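Local coordinates for cobalamin biosynthesis protein CobN (Mycobacterium tuberculosis, PDB 7C6O), which is the large, catalytic subunit of cobaltochelatase, which inserts cobalt into the corrin ring during cobalamin biosynthesis, probably together with partner subunits that hydrolyse ATP, at residues Ala262-Asp267 against Arg830-Val835; Val592-Glu597 against Ala890-Gly895; Ile820-Ser825 against Asn841-Asp846. All blocks are in the same frame, centred on the assembly; numbering follows the deposited sequence.

Contact 1: residues Ala262-Asp267 against Arg830-Val835; sequences ASAGGD and RGLVNV
Asn834 presents its amide to the type II beta turn that runs from Ser263 to Gly266. Its OD1 takes the backbone N of Gly265 at 2.8 Å in an almost straight bond, 175° at the hydrogen, although the donor sits above the carbonyl plane of the amide. On the other branch, ND2 reaches back to Ser263 O, a weak bond at 3.4 Å that is nonetheless well aligned. This same Ser263 O closes the turn by accepting from Gly266 N, so the amide reads both the turn's closing carbonyl and the N-H at its third residue. CG of Asn834 stands between backbone N and carbonyl carbon (chi1 75°), which swings the amide toward the turn.

Apolar groups continue the contact beyond the amide. Leu832 spreads its two methyls over the corner: CD2 lies 3.8 Å from Gly265 CA, while CD1 meets Ala264 CB at 4.1 Å. Val835 CG1 touches that same CB at 4.0 Å. Gly265 has the positive phi (83°) expected at the third position of a type II turn.

Asp268 also accepts from Asn834 ND2. The turn belongs to the loop between strand 246-249 and helix 274-277; the opposing segment belongs to the long connection from helix 807-815 to helix 853-874, where Val833 packs on helix 784-801.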
loop_
_atom_site.group_PDB
_atom_site.type_symbol
_atom_site.label_atom_id
_atom_site.label_comp_id
_atom_site.label_asym_id
_atom_site.label_seq_id
_atom_site.Cartn_x
_atom_site.Cartn_y
_atom_site.Cartn_z
ATOM N N ALA A 262 -16.940 1.634 0.668
ATOM C CA ALA A 262 -16.501 2.904 1.235
ATOM C C ALA A 262 -15.119 3.336 0.755
ATOM O O ALA A 262 -14.574 4.311 1.285
ATOM C CB ALA A 262 -16.511 2.829 2.765
ATOM N N SER A 263 -14.538 2.649 -0.222
ATOM C CA SER A 263 -13.204 2.996 -0.688
ATOM C C SER A 263 -13.315 4.011 -1.826
ATOM O O SER A 263 -14.377 4.594 -2.061
ATOM C CB SER A 263 -12.435 1.734 -1.082
ATOM O OG SER A 263 -13.177 0.936 -1.983
ATOM N N ALA A 264 -12.210 4.244 -2.536
ATOM C CA ALA A 264 -12.178 5.264 -3.579
ATOM C C ALA A 264 -13.300 5.052 -4.586
ATOM O O ALA A 264 -13.510 3.940 -5.081
ATOM C CB ALA A 264 -10.823 5.248 -4.289
ATOM N N GLY A 265 -14.030 6.129 -4.879
ATOM C CA GLY A 265 -15.167 6.073 -5.768
ATOM C C GLY A 265 -16.461 5.620 -5.129
ATOM O O GLY A 265 -17.524 5.769 -5.749
ATOM N N GLY A 266 -16.414 5.082 -3.916
ATOM C CA GLY A 266 -17.586 4.563 -3.247
ATOM C C GLY A 266 -18.243 5.580 -2.337
ATOM O O GLY A 266 -18.036 6.790 -2.452
ATOM N N ASP A 267 -19.058 5.066 -1.416
ATOM C CA ASP A 267 -19.801 5.893 -0.470
ATOM C C ASP A 267 -19.005 5.953 0.830
ATOM O O ASP A 267 -19.308 5.280 1.815
ATOM C CB ASP A 267 -21.206 5.329 -0.264
ATOM C CG ASP A 267 -22.062 6.191 0.646
ATOM O OD1 ASP A 267 -21.591 7.252 1.109
ATOM O OD2 ASP A 267 -23.220 5.798 0.899
ATOM N N ARG A 830 -8.571 9.579 -12.251
ATOM C CA ARG A 830 -9.218 8.365 -12.730
ATOM C C ARG A 830 -10.676 8.292 -12.277
ATOM O O ARG A 830 -11.201 7.208 -12.014
ATOM C CB ARG A 830 -8.442 7.134 -12.264
ATOM C CG ARG A 830 -8.578 5.905 -13.159
ATOM C CD ARG A 830 -7.760 4.750 -12.595
ATOM N NE ARG A 830 -7.641 3.616 -13.510
ATOM C CZ ARG A 830 -8.336 2.486 -13.403
ATOM N NH1 ARG A 830 -9.217 2.334 -12.423
ATOM N NH2 ARG A 830 -8.151 1.507 -14.278
ATOM N N GLY A 831 -11.336 9.444 -12.181
ATOM C CA GLY A 831 -12.740 9.475 -11.817
ATOM C C GLY A 831 -13.022 9.150 -10.369
ATOM O O GLY A 831 -14.096 8.628 -10.055
ATOM N N LEU A 832 -12.085 9.448 -9.472
ATOM C CA LEU A 832 -12.196 9.103 -8.055
ATOM C C LEU A 832 -12.038 10.378 -7.229
ATOM O O LEU A 832 -11.029 10.573 -6.543
ATOM C CB LEU A 832 -11.138 8.045 -7.673
ATOM C CG LEU A 832 -11.105 6.777 -8.527
ATOM C CD1 LEU A 832 -9.882 5.931 -8.194
ATOM C CD2 LEU A 832 -12.377 5.965 -8.342
ATOM N N VAL A 833 -13.051 11.248 -7.286
ATOM C CA VAL A 833 -12.937 12.551 -6.641
ATOM C C VAL A 833 -12.917 12.423 -5.117
ATOM O O VAL A 833 -12.340 13.273 -4.428
ATOM C CB VAL A 833 -14.068 13.475 -7.142
ATOM C CG1 VAL A 833 -14.236 14.702 -6.251
ATOM C CG2 VAL A 833 -13.781 13.918 -8.573
ATOM N N ASN A 834 -13.494 11.352 -4.560
ATOM C CA ASN A 834 -13.534 11.275 -3.101
ATOM C C ASN A 834 -12.177 10.952 -2.471
ATOM O O ASN A 834 -12.106 10.859 -1.240
ATOM C CB ASN A 834 -14.596 10.265 -2.641
ATOM C CG ASN A 834 -14.175 8.816 -2.828
ATOM O OD1 ASN A 834 -13.287 8.501 -3.617
ATOM N ND2 ASN A 834 -14.838 7.919 -2.106
ATOM N N VAL A 835 -11.102 10.795 -3.253
ATOM C CA VAL A 835 -9.774 10.755 -2.644
ATOM C C VAL A 835 -9.372 12.141 -2.160
ATOM O O VAL A 835 -8.450 12.274 -1.346
ATOM C CB VAL A 835 -8.711 10.187 -3.606
ATOM C CG1 VAL A 835 -9.144 8.829 -4.144
ATOM C CG2 VAL A 835 -8.408 11.170 -4.740
#

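Contact 2: residues Val592-Glu597 against Ala890-Gly895; sequences VNDPGE and AMRTAG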
loop_
_atom_site.group_PDB
_atom_site.type_symbol
_atom_site.label_atom_id
_atom_site.label_comp_id
_atom_site.label_asym_id
_atom_site.label_seq_id
_atom_site.Cartn_x
_atom_site.Cartn_y
_atom_site.Cartn_z
ATOM N N VAL A 592 -1.183 11.104 -2.499
ATOM C CA VAL A 592 -2.502 10.490 -2.350
ATOM C C VAL A 592 -2.699 9.321 -3.312
ATOM O O VAL A 592 -3.417 8.364 -2.991
ATOM C CB VAL A 592 -3.605 11.556 -2.522
ATOM C CG1 VAL A 592 -3.536 12.199 -3.908
ATOM C CG2 VAL A 592 -4.987 10.955 -2.274
ATOM N N ASN A 593 -2.079 9.355 -4.494
ATOM C CA ASN A 593 -2.291 8.302 -5.479
ATOM C C ASN A 593 -1.212 7.224 -5.434
ATOM O O ASN A 593 -1.053 6.476 -6.403
ATOM C CB ASN A 593 -2.402 8.889 -6.888
ATOM C CG ASN A 593 -1.096 9.463 -7.391
ATOM O OD1 ASN A 593 -0.682 10.542 -6.975
ATOM N ND2 ASN A 593 -0.450 8.756 -8.311
ATOM N N ASP A 594 -0.486 7.107 -4.320
ATOM C CA ASP A 594 0.442 6.000 -4.083
ATOM C C ASP A 594 -0.014 5.219 -2.852
ATOM O O ASP A 594 0.683 5.187 -1.827
ATOM C CB ASP A 594 1.875 6.499 -3.912
ATOM C CG ASP A 594 2.499 6.947 -5.222
ATOM O OD1 ASP A 594 1.849 6.802 -6.281
ATOM O OD2 ASP A 594 3.643 7.446 -5.194
ATOM N N PRO A 595 -1.179 4.560 -2.925
ATOM C CA PRO A 595 -1.724 3.910 -1.719
ATOM C C PRO A 595 -0.870 2.776 -1.184
ATOM O O PRO A 595 -0.758 2.622 0.038
ATOM C CB PRO A 595 -3.095 3.408 -2.189
ATOM C CG PRO A 595 -2.958 3.267 -3.666
ATOM C CD PRO A 595 -2.055 4.374 -4.094
ATOM N N GLY A 596 -0.273 1.966 -2.060
ATOM C CA GLY A 596 0.474 0.811 -1.587
ATOM C C GLY A 596 1.686 1.197 -0.763
ATOM O O GLY A 596 1.924 0.651 0.319
ATOM N N GLU A 597 2.466 2.156 -1.259
ATOM C CA GLU A 597 3.673 2.553 -0.546
ATOM C C GLU A 597 3.334 3.252 0.767
ATOM O O GLU A 597 4.022 3.059 1.776
ATOM C CB GLU A 597 4.533 3.442 -1.441
ATOM C CG GLU A 597 4.944 2.778 -2.758
ATOM C CD GLU A 597 3.912 2.951 -3.868
ATOM O OE1 GLU A 597 2.739 3.263 -3.567
ATOM O OE2 GLU A 597 4.280 2.780 -5.051
ATOM N N ALA A 890 -3.315 -2.562 -7.372
ATOM C CA ALA A 890 -4.581 -3.147 -6.948
ATOM C C ALA A 890 -5.387 -2.167 -6.108
ATOM O O ALA A 890 -6.621 -2.169 -6.165
ATOM C CB ALA A 890 -4.333 -4.439 -6.170
ATOM N N MET A 891 -4.713 -1.312 -5.340
ATOM C CA MET A 891 -5.424 -0.335 -4.525
ATOM C C MET A 891 -5.917 0.851 -5.348
ATOM O O MET A 891 -6.937 1.454 -5.000
ATOM C CB MET A 891 -4.525 0.145 -3.390
ATOM C CG MET A 891 -4.163 -0.944 -2.395
ATOM S SD MET A 891 -2.981 -0.364 -1.170
ATOM C CE MET A 891 -3.045 -1.710 0.015
ATOM N N ARG A 892 -5.209 1.202 -6.428
ATOM C CA ARG A 892 -5.654 2.297 -7.287
ATOM C C ARG A 892 -6.860 1.903 -8.132
ATOM O O ARG A 892 -7.704 2.753 -8.443
ATOM C CB ARG A 892 -4.527 2.743 -8.221
ATOM C CG ARG A 892 -3.326 3.427 -7.581
ATOM C CD ARG A 892 -2.354 3.873 -8.685
ATOM N NE ARG A 892 -1.128 4.469 -8.169
ATOM C CZ ARG A 892 0.097 4.080 -8.504
ATOM N NH1 ARG A 892 0.275 3.096 -9.377
ATOM N NH2 ARG A 892 1.148 4.691 -7.978
ATOM N N THR A 893 -6.946 0.634 -8.533
ATOM C CA THR A 893 -7.921 0.188 -9.518
ATOM C C THR A 893 -8.947 -0.795 -8.978
ATOM O O THR A 893 -9.876 -1.150 -9.716
ATOM C CB THR A 893 -7.212 -0.479 -10.705
ATOM O OG1 THR A 893 -6.634 -1.714 -10.268
ATOM C CG2 THR A 893 -6.112 0.418 -11.253
ATOM N N ALA A 894 -8.800 -1.250 -7.735
ATOM C CA ALA A 894 -9.584 -2.340 -7.157
ATOM C C ALA A 894 -9.349 -3.667 -7.877
ATOM O O ALA A 894 -10.202 -4.559 -7.831
ATOM C CB ALA A 894 -11.082 -2.007 -7.111
ATOM N N GLY A 895 -8.208 -3.813 -8.556
ATOM C CA GLY A 895 -7.747 -5.123 -8.978
ATOM C C GLY A 895 -7.695 -5.420 -10.467
ATOM O O GLY A 895 -7.920 -6.567 -10.866
HETATM O O HOH W 1 3.969 3.939 -7.885
#
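The guanidinium group of Arg892 is met at its edge by Asn593 O and by the carboxylate of Asp594, both near its plane, with water 1 in the plane as well; CD of Pro595 approaches it obliquely. Helix 595-604 follows strand 586-591 and helix 887-893 follows strand 880-885, each strand in a different mixed sheet. The contact thus joins the helix start after one sheet, with Asp594 at the N-cap position, to the helix end after the other, where Thr893 closes an ST turn by accepting from Gly895 N.

Asn593 O receives Arg892 NE at 2.7 Å, at a C=O...N angle of 166° and with the acceptor exactly in the guanidinium plane. A second, weak bond to this oxygen comes from NH2. The latter also forms a salt bridge with Asp594 OD1 at 2.8 Å, bent to 146° at the hydrogen; here OD1 is approached from above the carboxylate plane, and the two flat groups are turned 59° apart. Two acceptors, a backbone carbonyl and a carboxylate, thus hold the rotation of the guanidinium group. Arg892 reaches them as an extended chain from CG to NE, its side chain roughly perpendicular to that of Pro595, with Arg892 CG 3.8 Å from Pro595 CD.

Nearer the backbone of 890-895 the packing is apolar. Pro595 and Met891 lie antiparallel alongside one another, with CG of the proline 3.5 Å from CB of the methionine. Met891 continues extended beyond CG, which carries its sulfur to Gly596. Gly596 N is hydrogen-bonded to Thr888 OG1, and Arg892 NH1 has a long, weak ion pair with Asp1062. Water 1 links the two segments once more, accepting from Arg892 NH2 at 2.9 Å and donating to Glu597 OE2 at 3.1 Å.

Contact 3: residues Ile820-Ser825 against Asn841-Asp846; sequences IPAGPS and NFYSVD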
loop_
_atom_site.group_PDB
_atom_site.type_symbol
_atom_site.label_atom_id
_atom_site.label_comp_id
_atom_site.label_asym_id
_atom_site.label_seq_id
_atom_site.Cartn_x
_atom_site.Cartn_y
_atom_site.Cartn_z
ATOM N N ILE A 820 -6.114 12.338 13.298
ATOM C CA ILE A 820 -5.988 12.710 11.892
ATOM C C ILE A 820 -7.051 11.947 11.108
ATOM O O ILE A 820 -6.982 10.711 11.040
ATOM C CB ILE A 820 -4.583 12.413 11.350
ATOM C CG1 ILE A 820 -3.525 13.102 12.213
ATOM C CG2 ILE A 820 -4.465 12.861 9.896
ATOM C CD1 ILE A 820 -3.697 14.602 12.312
ATOM N N PRO A 821 -8.029 12.624 10.507
ATOM C CA PRO A 821 -9.116 11.905 9.838
ATOM C C PRO A 821 -8.605 11.094 8.660
ATOM O O PRO A 821 -7.645 11.472 7.984
ATOM C CB PRO A 821 -10.056 13.026 9.381
ATOM C CG PRO A 821 -9.171 14.222 9.257
ATOM C CD PRO A 821 -8.152 14.084 10.355
ATOM N N ALA A 822 -9.257 9.959 8.426
ATOM C CA ALA A 822 -8.910 9.080 7.321
ATOM C C ALA A 822 -9.756 9.391 6.091
ATOM O O ALA A 822 -10.779 10.077 6.161
ATOM C CB ALA A 822 -9.089 7.615 7.719
ATOM N N GLY A 823 -9.308 8.872 4.953
ATOM C CA GLY A 823 -10.000 9.049 3.701
ATOM C C GLY A 823 -9.510 8.063 2.661
ATOM O O GLY A 823 -8.498 7.384 2.849
ATOM N N PRO A 824 -10.226 7.955 1.548
ATOM C CA PRO A 824 -9.803 7.034 0.488
ATOM C C PRO A 824 -8.535 7.517 -0.200
ATOM O O PRO A 824 -8.136 8.680 -0.095
ATOM C CB PRO A 824 -10.992 7.034 -0.482
ATOM C CG PRO A 824 -12.140 7.580 0.309
ATOM C CD PRO A 824 -11.530 8.567 1.254
ATOM N N SER A 825 -7.904 6.594 -0.922
ATOM C CA SER A 825 -6.690 6.869 -1.675
ATOM C C SER A 825 -6.874 6.426 -3.121
ATOM O O SER A 825 -7.750 5.620 -3.439
ATOM C CB SER A 825 -5.477 6.165 -1.057
ATOM O OG SER A 825 -5.715 4.775 -0.916
ATOM N N ASN A 841 -5.124 10.751 6.674
ATOM C CA ASN A 841 -4.374 9.508 6.868
ATOM C C ASN A 841 -5.107 8.405 6.114
ATOM O O ASN A 841 -5.980 7.730 6.660
ATOM C CB ASN A 841 -4.245 9.201 8.355
ATOM C CG ASN A 841 -3.464 7.933 8.626
ATOM O OD1 ASN A 841 -2.754 7.429 7.756
ATOM N ND2 ASN A 841 -3.588 7.410 9.843
ATOM N N PHE A 842 -4.746 8.202 4.846
ATOM C CA PHE A 842 -5.658 7.481 3.970
ATOM C C PHE A 842 -5.703 5.985 4.285
ATOM O O PHE A 842 -4.790 5.409 4.883
ATOM C CB PHE A 842 -5.330 7.719 2.480
ATOM C CG PHE A 842 -3.947 7.267 2.019
ATOM C CD1 PHE A 842 -3.530 5.947 2.126
ATOM C CD2 PHE A 842 -3.111 8.166 1.372
ATOM C CE1 PHE A 842 -2.282 5.551 1.661
ATOM C CE2 PHE A 842 -1.865 7.777 0.898
ATOM C CZ PHE A 842 -1.450 6.473 1.043
ATOM N N TYR A 843 -6.817 5.368 3.897
ATOM C CA TYR A 843 -6.960 3.923 3.821
ATOM C C TYR A 843 -7.035 3.521 2.352
ATOM O O TYR A 843 -6.998 4.365 1.453
ATOM C CB TYR A 843 -8.188 3.452 4.606
ATOM C CG TYR A 843 -9.504 4.081 4.193
ATOM C CD1 TYR A 843 -10.261 3.543 3.157
ATOM C CD2 TYR A 843 -10.004 5.196 4.856
ATOM C CE1 TYR A 843 -11.470 4.106 2.784
ATOM C CE2 TYR A 843 -11.216 5.763 4.492
ATOM C CZ TYR A 843 -11.944 5.212 3.457
ATOM O OH TYR A 843 -13.150 5.773 3.091
ATOM N N SER A 844 -7.136 2.214 2.099
ATOM C CA SER A 844 -7.105 1.727 0.729
ATOM C C SER A 844 -8.379 0.944 0.456
ATOM O O SER A 844 -9.442 1.546 0.244
ATOM C CB SER A 844 -5.829 0.917 0.468
ATOM O OG SER A 844 -5.669 -0.121 1.418
ATOM N N VAL A 845 -8.321 -0.388 0.435
ATOM C CA VAL A 845 -9.419 -1.207 -0.058
ATOM C C VAL A 845 -9.662 -2.375 0.887
ATOM O O VAL A 845 -8.813 -2.736 1.705
ATOM C CB VAL A 845 -9.142 -1.737 -1.484
ATOM C CG1 VAL A 845 -8.986 -0.582 -2.463
ATOM C CG2 VAL A 845 -7.905 -2.629 -1.495
ATOM N N ASP A 846 -10.847 -2.956 0.766
ATOM C CA ASP A 846 -11.134 -4.247 1.373
ATOM C C ASP A 846 -10.356 -5.296 0.595
ATOM O O ASP A 846 -10.683 -5.547 -0.574
ATOM C CB ASP A 846 -12.640 -4.532 1.341
ATOM C CG ASP A 846 -13.005 -5.895 1.917
ATOM O OD1 ASP A 846 -12.114 -6.629 2.391
ATOM O OD2 ASP A 846 -14.207 -6.236 1.892
HETATM O O HOH W 2 -5.455 8.803 11.778
HETATM O O HOH W 3 -9.510 3.863 -1.452
#
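Backbone hydrogen bonds join the segments at Asn841 N to Pro821 O (2.9 Å) and at Tyr843 N to Gly823 O (2.8 Å), each donor tilted by 20° or slightly more from the carbonyl plane. Ser825 adds a side-chain bond, with Ser825 OG donating to Tyr843 O at 2.7 Å. That hydroxyl stands between backbone N and carbonyl carbon (chi1 54°), which turns it toward the neighbouring segment. Water 2 bridges Ile820 O and Asn841 ND2, while the OD1 of Asn841 is taken by Lys602.

The end-to-end directions of 820-825 and 841-844 differ by 31°. Asn841 and Tyr843, two residues apart, donate to Pro821 and Gly823, giving a short pairing of two extended segments that run the same way within the long connection between helices 807-815 and 853-874. Fifteen residues, with a short 3-10 segment at 833-835 but no longer helix and no strand, lead from one to the other.

Two CH-pi contacts set aliphatic hydrogens over aromatic faces: Ser825 CB lies 3.9 Å from the centroid of the Phe842 ring, and Pro824 CA 4.2 Å from that of Tyr843. Gly823 O also lies over a face of the tyrosine, offset toward the rim, whereas Ala822 CB meets the ring at its edge, 3.9 Å from CD2. Pro824 and Tyr843 run side by side, with Pro824 CG 3.5 Å from Tyr843 OH, whose polar partner is Ala262 O.

The three contacts form one cluster, with centres 11 to 12 Å apart, and each pair touches. Contacts 1 and 3 meet in a hydrogen bond of 2.7 Å between Ala262 O and Tyr843 OH, and Ala264 CB lies 3.2 Å from Ser825 O. Contacts 2 and 3 share a seam of packing: Pro595 CB is 3.2 Å from Ser825 OG, and Met891 CE is 3.4 Å from Ser844 OG. Contacts 1 and 2 pack at Leu832 CD1 and Arg892 O, 3.9 Å apart. Glycerols, probably from the crystallisation liquor, are hydrogen-bonded to Ser263, Asp267 and Asp846, and may mark a pocket there. The sodium ion is held by Asp125 and Ser127, outside all three contacts.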